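Local coordinates for hypothetical protein yfcE (Escherichia coli, PDB 1SU1) that belongs to the calcineurin-like phosphoesterase superfamily and binds zinc ions, at residues Pro179-Ser191 with Ala194-Asn207. Sequence-based numbering, arbitrary orientation.
Sequences PASYGMLDNDVLS and ALNDQSIIAQVAIN
With chi1 of Ser191 at -56°, its OG sits beside the backbone N and opposite the carbonyl carbon; Gln203, whose CG stands between N and carbonyl carbon (chi1 56°), runs out extended and brings its amide to that hydroxyl. Gln203 NE2 donates to Ser191 OG at 3.2 Å, with the oxygen lying almost in the amide plane. The two side chains share one face of the sheet with Val189 and Ala205, whose CG2 and CB meet. Strands 189-191 and 202-205 run antiparallel, and Leu190 and Val204 form a hydrogen-bonded pair: Leu190 N to Val204 O and Val204 N to Leu190 O are both 2.9 Å. Their side chains turn to the other face, where Leu190 CB packs on Val204 CG1 at 4.1 Å and Leu190 CD1 approaches Ile206 CG2. One more backbone bond, Ile206 N to Asp188 O, extends the ladder.

At the other end, Leu195 N donates to Ala180 O at 2.8 Å, nearly straight at the hydrogen. The methyl CD2 of Leu195 comes obliquely to Tyr182 CD1 (3.7 Å), while Ala194 O lies at the edge of the tyrosine ring, in its plane; Leu47 of helix 38-51 touches both Tyr182 and Leu195. Ile201 CD1 reaches Ser181 CB and the Pro179 ring, at CD, 3.8 Å. A classic beta bulge, Ile201 and Ala202 opposite Val192, breaks the regularity of strand 200-205. The backbone ladder thus fixes the register of this edge strand on 189-194, with apolar contacts joining the two on one face and the Gln203-Ser191 bond adding a side-chain link on the other.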
ATOM      1  N   PRO A 179      -8.226 -33.305   4.971  1.00 26.86           N
ATOM      2  CA  PRO A 179      -9.052 -33.289   3.758  1.00 26.72           C
ATOM      3  C   PRO A 179      -9.276 -31.837   3.341  1.00 27.11           C
ATOM      4  O   PRO A 179      -9.149 -30.931   4.162  1.00 27.55           O
ATOM      5  CB  PRO A 179     -10.377 -33.913   4.211  1.00 23.75           C
ATOM      6  CG  PRO A 179     -10.048 -34.610   5.503  1.00 28.45           C
ATOM      7  CD  PRO A 179      -9.018 -33.730   6.137  1.00 26.66           C
ATOM      8  N   ALA A 180      -9.620 -31.618   2.075  1.00 25.95           N
ATOM      9  CA  ALA A 180      -9.912 -30.274   1.602  1.00 23.65           C
ATOM     10  C   ALA A 180     -11.096 -29.844   2.468  1.00 24.67           C
ATOM     11  O   ALA A 180     -11.995 -30.662   2.727  1.00 23.80           O
ATOM     12  CB  ALA A 180     -10.309 -30.308   0.134  1.00 19.61           C
ATOM     13  N   SER A 181     -11.114 -28.586   2.915  1.00 19.97           N
ATOM     14  CA  SER A 181     -12.198 -28.123   3.789  1.00 18.56           C
ATOM     15  C   SER A 181     -12.718 -26.695   3.605  1.00 19.30           C
ATOM     16  O   SER A 181     -12.146 -25.898   2.869  1.00 19.24           O
ATOM     17  CB  SER A 181     -11.771 -28.302   5.252  1.00 17.46           C
ATOM     18  OG  SER A 181     -10.447 -27.812   5.466  1.00 16.72           O
ATOM     19  N   TYR A 182     -13.839 -26.410   4.267  1.00 17.24           N
ATOM     20  CA  TYR A 182     -14.461 -25.095   4.262  1.00 17.89           C
ATOM     21  C   TYR A 182     -14.924 -24.850   5.693  1.00 16.65           C
ATOM     22  O   TYR A 182     -14.704 -25.694   6.560  1.00 16.80           O
ATOM     23  CB  TYR A 182     -15.640 -25.010   3.276  1.00 19.39           C
ATOM     24  CG  TYR A 182     -16.878 -25.823   3.609  1.00 25.07           C
ATOM     25  CD1 TYR A 182     -16.875 -27.217   3.515  1.00 26.07           C
ATOM     26  CD2 TYR A 182     -18.079 -25.188   3.940  1.00 25.80           C
ATOM     27  CE1 TYR A 182     -18.042 -27.959   3.742  1.00 27.38           C
ATOM     28  CE2 TYR A 182     -19.246 -25.916   4.168  1.00 30.00           C
ATOM     29  CZ  TYR A 182     -19.220 -27.301   4.062  1.00 29.39           C
ATOM     30  OH  TYR A 182     -20.373 -28.016   4.273  1.00 32.99           O
ATOM     31  N   GLY A 183     -15.553 -23.708   5.955  1.00 15.90           N
ATOM     32  CA  GLY A 183     -15.987 -23.429   7.315  1.00 12.14           C
ATOM     33  C   GLY A 183     -17.379 -22.855   7.379  1.00 11.86           C
ATOM     34  O   GLY A 183     -17.924 -22.410   6.377  1.00 12.73           O
ATOM     35  N   MET A 184     -17.963 -22.868   8.568  1.00 13.86           N
ATOM     36  CA  MET A 184     -19.311 -22.351   8.739  1.00 18.20           C
ATOM     37  C   MET A 184     -19.499 -21.777  10.139  1.00 18.76           C
ATOM     38  O   MET A 184     -18.892 -22.247  11.101  1.00 19.97           O
ATOM     39  CB  MET A 184     -20.336 -23.480   8.523  1.00 19.20           C
ATOM     40  CG  MET A 184     -21.771 -23.022   8.291  1.00 19.75           C
ATOM     41  SD  MET A 184     -22.060 -22.428   6.604  1.00 27.61           S
ATOM     42  CE  MET A 184     -21.132 -23.631   5.661  1.00 23.13           C
ATOM     43  N   LEU A 185     -20.332 -20.749  10.238  1.00 19.89           N
ATOM     44  CA  LEU A 185     -20.656 -20.150  11.524  1.00 24.49           C
ATOM     45  C   LEU A 185     -22.159 -20.334  11.596  1.00 25.77           C
ATOM     46  O   LEU A 185     -22.881 -19.882  10.708  1.00 24.20           O
ATOM     47  CB  LEU A 185     -20.316 -18.650  11.545  1.00 26.54           C
ATOM     48  CG  LEU A 185     -20.474 -17.779  12.816  1.00 29.22           C
ATOM     49  CD1 LEU A 185     -21.616 -16.793  12.636  1.00 29.59           C
ATOM     50  CD2 LEU A 185     -20.675 -18.627  14.055  1.00 23.62           C
ATOM     51  N   ASP A 186     -22.630 -21.045  12.611  1.00 29.34           N
ATOM     52  CA  ASP A 186     -24.058 -21.227  12.755  1.00 32.82           C
ATOM     53  C   ASP A 186     -24.427 -20.682  14.118  1.00 34.01           C
ATOM     54  O   ASP A 186     -24.504 -21.417  15.113  1.00 29.35           O
ATOM     55  CB  ASP A 186     -24.450 -22.697  12.620  1.00 40.14           C
ATOM     56  CG  ASP A 186     -25.961 -22.890  12.589  1.00 48.60           C
ATOM     57  OD1 ASP A 186     -26.657 -22.053  11.960  1.00 47.68           O
ATOM     58  OD2 ASP A 186     -26.453 -23.874  13.188  1.00 52.41           O
ATOM     59  N   ASN A 187     -24.606 -19.364  14.144  1.00 37.17           N
ATOM     60  CA  ASN A 187     -24.957 -18.625  15.346  1.00 39.28           C
ATOM     61  C   ASN A 187     -23.836 -18.576  16.387  1.00 37.56           C
ATOM     62  O   ASN A 187     -23.163 -17.550  16.507  1.00 39.06           O
ATOM     63  CB  ASN A 187     -26.245 -19.196  15.941  1.00 44.38           C
ATOM     64  CG  ASN A 187     -27.388 -19.206  14.933  1.00 47.95           C
ATOM     65  OD1 ASN A 187     -27.650 -18.203  14.265  1.00 48.58           O
ATOM     66  ND2 ASN A 187     -28.069 -20.342  14.817  1.00 52.97           N
ATOM     67  N   ASP A 188     -23.613 -19.664  17.126  1.00 32.93           N
ATOM     68  CA  ASP A 188     -22.561 -19.667  18.141  1.00 26.84           C
ATOM     69  C   ASP A 188     -21.497 -20.759  18.035  1.00 21.63           C
ATOM     70  O   ASP A 188     -20.728 -20.963  18.975  1.00 20.68           O
ATOM     71  CB  ASP A 188     -23.171 -19.714  19.541  1.00 31.95           C
ATOM     72  CG  ASP A 188     -24.034 -20.950  19.763  1.00 37.72           C
ATOM     73  OD1 ASP A 188     -23.667 -22.036  19.253  1.00 39.25           O
ATOM     74  OD2 ASP A 188     -25.074 -20.841  20.455  1.00 37.96           O
ATOM     75  N   VAL A 189     -21.441 -21.459  16.906  1.00 17.68           N
ATOM     76  CA  VAL A 189     -20.428 -22.498  16.734  1.00 13.23           C
ATOM     77  C   VAL A 189     -19.714 -22.336  15.403  1.00 11.77           C
ATOM     78  O   VAL A 189     -20.339 -22.026  14.393  1.00 11.54           O
ATOM     79  CB  VAL A 189     -21.043 -23.935  16.806  1.00 17.04           C
ATOM     80  CG1 VAL A 189     -19.947 -24.978  16.579  1.00  6.76           C
ATOM     81  CG2 VAL A 189     -21.707 -24.164  18.167  1.00  9.77           C
ATOM     82  N   LEU A 190     -18.397 -22.518  15.419  1.00 11.53           N
ATOM     83  CA  LEU A 190     -17.595 -22.417  14.208  1.00 16.15           C
ATOM     84  C   LEU A 190     -17.089 -23.819  13.875  1.00 16.08           C
ATOM     85  O   LEU A 190     -16.446 -24.460  14.706  1.00 15.39           O
ATOM     86  CB  LEU A 190     -16.404 -21.480  14.428  1.00 17.53           C
ATOM     87  CG  LEU A 190     -16.692 -19.972  14.402  1.00 20.52           C
ATOM     88  CD1 LEU A 190     -15.533 -19.219  15.039  1.00 21.50           C
ATOM     89  CD2 LEU A 190     -16.914 -19.525  12.962  1.00 18.74           C
ATOM     90  N   SER A 191     -17.346 -24.276  12.652  1.00 16.69           N
ATOM     91  CA  SER A 191     -16.938 -25.628  12.253  1.00 18.50           C
ATOM     92  C   SER A 191     -16.117 -25.729  10.975  1.00 16.95           C
ATOM     93  O   SER A 191     -16.402 -25.054   9.984  1.00 16.03           O
ATOM     94  CB  SER A 191     -18.182 -26.518  12.066  1.00 15.93           C
ATOM     95  OG  SER A 191     -18.998 -26.551  13.227  1.00 16.38           O
ATOM     96  N   ALA A 194     -15.198 -31.091   6.001  1.00 23.33           N
ATOM     97  CA  ALA A 194     -14.586 -31.703   4.812  1.00 22.82           C
ATOM     98  C   ALA A 194     -15.451 -31.385   3.600  1.00 20.98           C
ATOM     99  O   ALA A 194     -16.680 -31.455   3.679  1.00 17.20           O
ATOM    100  CB  ALA A 194     -14.461 -33.211   4.990  1.00 23.50           C
ATOM    101  N   LEU A 195     -14.810 -31.007   2.495  1.00 23.47           N
ATOM    102  CA  LEU A 195     -15.536 -30.645   1.281  1.00 28.53           C
ATOM    103  C   LEU A 195     -16.253 -31.817   0.586  1.00 31.40           C
ATOM    104  O   LEU A 195     -17.311 -31.612  -0.018  1.00 30.67           O
ATOM    105  CB  LEU A 195     -14.601 -29.976   0.267  1.00 28.63           C
ATOM    106  CG  LEU A 195     -14.775 -28.475   0.002  1.00 29.95           C
ATOM    107  CD1 LEU A 195     -14.117 -28.155  -1.328  1.00 30.09           C
ATOM    108  CD2 LEU A 195     -16.249 -28.077  -0.063  1.00 30.01           C
ATOM    109  N   ASN A 196     -15.678 -33.021   0.645  1.00 34.56           N
ATOM    110  CA  ASN A 196     -16.308 -34.175   0.010  1.00 38.65           C
ATOM    111  C   ASN A 196     -17.371 -34.823   0.911  1.00 38.11           C
ATOM    112  O   ASN A 196     -18.550 -34.848   0.574  1.00 38.86           O
ATOM    113  CB  ASN A 196     -15.249 -35.222  -0.391  1.00 43.11           C
ATOM    114  CG  ASN A 196     -14.226 -35.492   0.709  1.00 51.43           C
ATOM    115  OD1 ASN A 196     -14.566 -35.559   1.888  1.00 53.98           O
ATOM    116  ND2 ASN A 196     -12.964 -35.674   0.314  1.00 54.41           N
ATOM    117  N   ASP A 197     -16.927 -35.317   2.059  1.00 37.75           N
ATOM    118  CA  ASP A 197     -17.752 -36.014   3.042  1.00 38.18           C
ATOM    119  C   ASP A 197     -18.793 -35.154   3.754  1.00 35.92           C
ATOM    120  O   ASP A 197     -19.874 -35.636   4.117  1.00 33.25           O
ATOM    121  CB  ASP A 197     -16.840 -36.606   4.120  1.00 43.27           C
ATOM    122  CG  ASP A 197     -16.778 -38.111   4.074  1.00 52.39           C
ATOM    123  OD1 ASP A 197     -15.661 -38.669   4.114  1.00 57.39           O
ATOM    124  OD2 ASP A 197     -17.854 -38.751   4.004  1.00 62.69           O
ATOM    125  N   GLN A 198     -18.445 -33.889   3.979  1.00 33.25           N
ATOM    126  CA  GLN A 198     -19.280 -32.952   4.740  1.00 28.99           C
ATOM    127  C   GLN A 198     -19.222 -33.383   6.198  1.00 26.11           C
ATOM    128  O   GLN A 198     -20.142 -33.149   6.967  1.00 28.50           O
ATOM    129  CB  GLN A 198     -20.730 -32.931   4.248  1.00 32.60           C
ATOM    130  CG  GLN A 198     -21.064 -31.697   3.423  1.00 40.98           C
ATOM    131  CD  GLN A 198     -22.553 -31.399   3.358  1.00 46.15           C
ATOM    132  OE1 GLN A 198     -23.016 -30.388   3.891  1.00 50.52           O
ATOM    133  NE2 GLN A 198     -23.313 -32.274   2.698  1.00 50.57           N
ATOM    134  N   SER A 199     -18.122 -34.031   6.560  1.00 23.67           N
ATOM    135  CA  SER A 199     -17.918 -34.490   7.921  1.00 24.68           C
ATOM    136  C   SER A 199     -17.143 -33.424   8.702  1.00 26.18           C
ATOM    137  O   SER A 199     -16.360 -32.664   8.120  1.00 24.30           O
ATOM    138  CB  SER A 199     -17.152 -35.814   7.927  1.00 21.68           C
ATOM    139  OG  SER A 199     -15.923 -35.708   7.247  1.00 21.50           O
ATOM    140  N   ILE A 200     -17.369 -33.384  10.016  1.00 26.70           N
ATOM    141  CA  ILE A 200     -16.736 -32.413  10.900  1.00 27.86           C
ATOM    142  C   ILE A 200     -15.268 -32.698  11.200  1.00 28.99           C
ATOM    143  O   ILE A 200     -14.943 -33.704  11.831  1.00 28.80           O
ATOM    144  CB  ILE A 200     -17.462 -32.338  12.255  1.00 27.58           C
ATOM    145  CG1 ILE A 200     -18.969 -32.143  12.048  1.00 22.17           C
ATOM    146  CG2 ILE A 200     -16.853 -31.213  13.095  1.00 24.35           C
ATOM    147  CD1 ILE A 200     -19.359 -30.914  11.246  1.00 26.75           C
ATOM    148  N   ILE A 201     -14.387 -31.796  10.770  1.00 27.29           N
ATOM    149  CA  ILE A 201     -12.953 -31.946  11.010  1.00 25.90           C
ATOM    150  C   ILE A 201     -12.570 -31.314  12.353  1.00 23.15           C
ATOM    151  O   ILE A 201     -11.684 -31.802  13.060  1.00 20.74           O
ATOM    152  CB  ILE A 201     -12.148 -31.274   9.881  1.00 30.37           C
ATOM    153  CG1 ILE A 201     -12.395 -32.022   8.567  1.00 28.10           C
ATOM    154  CG2 ILE A 201     -10.660 -31.256  10.226  1.00 31.23           C
ATOM    155  CD1 ILE A 201     -11.791 -31.353   7.351  1.00 29.85           C
ATOM    156  N   ALA A 202     -13.254 -30.229  12.706  1.00 22.51           N
ATOM    157  CA  ALA A 202     -12.986 -29.519  13.959  1.00 18.67           C
ATOM    158  C   ALA A 202     -14.074 -28.487  14.186  1.00 16.44           C
ATOM    159  O   ALA A 202     -14.652 -27.971  13.232  1.00 17.99           O
ATOM    160  CB  ALA A 202     -11.630 -28.836  13.885  1.00 19.50           C
ATOM    161  N   GLN A 203     -14.379 -28.200  15.445  1.00 16.50           N
ATOM    162  CA  GLN A 203     -15.398 -27.203  15.740  1.00 18.84           C
ATOM    163  C   GLN A 203     -15.218 -26.640  17.151  1.00 20.26           C
ATOM    164  O   GLN A 203     -14.665 -27.301  18.038  1.00 19.10           O
ATOM    165  CB  GLN A 203     -16.809 -27.797  15.559  1.00 19.06           C
ATOM    166  CG  GLN A 203     -17.085 -29.042  16.381  1.00 21.96           C
ATOM    167  CD  GLN A 203     -18.477 -29.662  16.126  1.00 22.98           C
ATOM    168  OE1 GLN A 203     -18.862 -30.612  16.799  1.00 22.90           O
ATOM    169  NE2 GLN A 203     -19.227 -29.113  15.168  1.00 16.56           N
ATOM    170  N   VAL A 204     -15.670 -25.406  17.354  1.00 20.74           N
ATOM    171  CA  VAL A 204     -15.540 -24.778  18.661  1.00 18.32           C
ATOM    172  C   VAL A 204     -16.755 -23.914  18.923  1.00 17.62           C
ATOM    173  O   VAL A 204     -17.292 -23.282  18.007  1.00 20.01           O
ATOM    174  CB  VAL A 204     -14.233 -23.915  18.741  1.00 21.56           C
ATOM    175  CG1 VAL A 204     -14.285 -22.773  17.724  1.00 16.52           C
ATOM    176  CG2 VAL A 204     -14.037 -23.374  20.153  1.00 17.13           C
ATOM    177  N   ALA A 205     -17.215 -23.920  20.167  1.00 18.62           N
ATOM    178  CA  ALA A 205     -18.362 -23.104  20.550  1.00 20.48           C
ATOM    179  C   ALA A 205     -17.775 -21.839  21.173  1.00 21.50           C
ATOM    180  O   ALA A 205     -16.929 -21.911  22.063  1.00 18.23           O
ATOM    181  CB  ALA A 205     -19.223 -23.828  21.571  1.00 17.88           C
ATOM    182  N   ILE A 206     -18.229 -20.686  20.710  1.00 24.26           N
ATOM    183  CA  ILE A 206     -17.712 -19.426  21.223  1.00 26.30           C
ATOM    184  C   ILE A 206     -18.618 -18.726  22.242  1.00 30.03           C
ATOM    185  O   ILE A 206     -18.460 -17.540  22.494  1.00 31.00           O
ATOM    186  CB  ILE A 206     -17.422 -18.446  20.064  1.00 22.57           C
ATOM    187  CG1 ILE A 206     -18.712 -18.127  19.301  1.00 20.56           C
ATOM    188  CG2 ILE A 206     -16.375 -19.054  19.124  1.00 19.92           C
ATOM    189  CD1 ILE A 206     -18.524 -17.178  18.127  1.00 20.25           C
ATOM    190  N   ASN A 207     -19.553 -19.448  22.844  1.00 31.79           N
ATOM    191  CA  ASN A 207     -20.464 -18.864  23.831  1.00 35.59           C
ATOM    192  C   ASN A 207     -19.684 -18.329  25.011  1.00 37.76           C
ATOM    193  O   ASN A 207     -18.728 -18.949  25.468  1.00 37.99           O
ATOM    194  CB  ASN A 207     -21.435 -19.928  24.333  1.00 36.09           C
ATOM    195  CG  ASN A 207     -22.251 -20.551  23.218  1.00 35.37           C
ATOM    196  OD1 ASN A 207     -23.439 -20.245  23.069  1.00 38.23           O
ATOM    197  ND2 ASN A 207     -21.636 -21.458  22.454  1.00 31.39           N
TER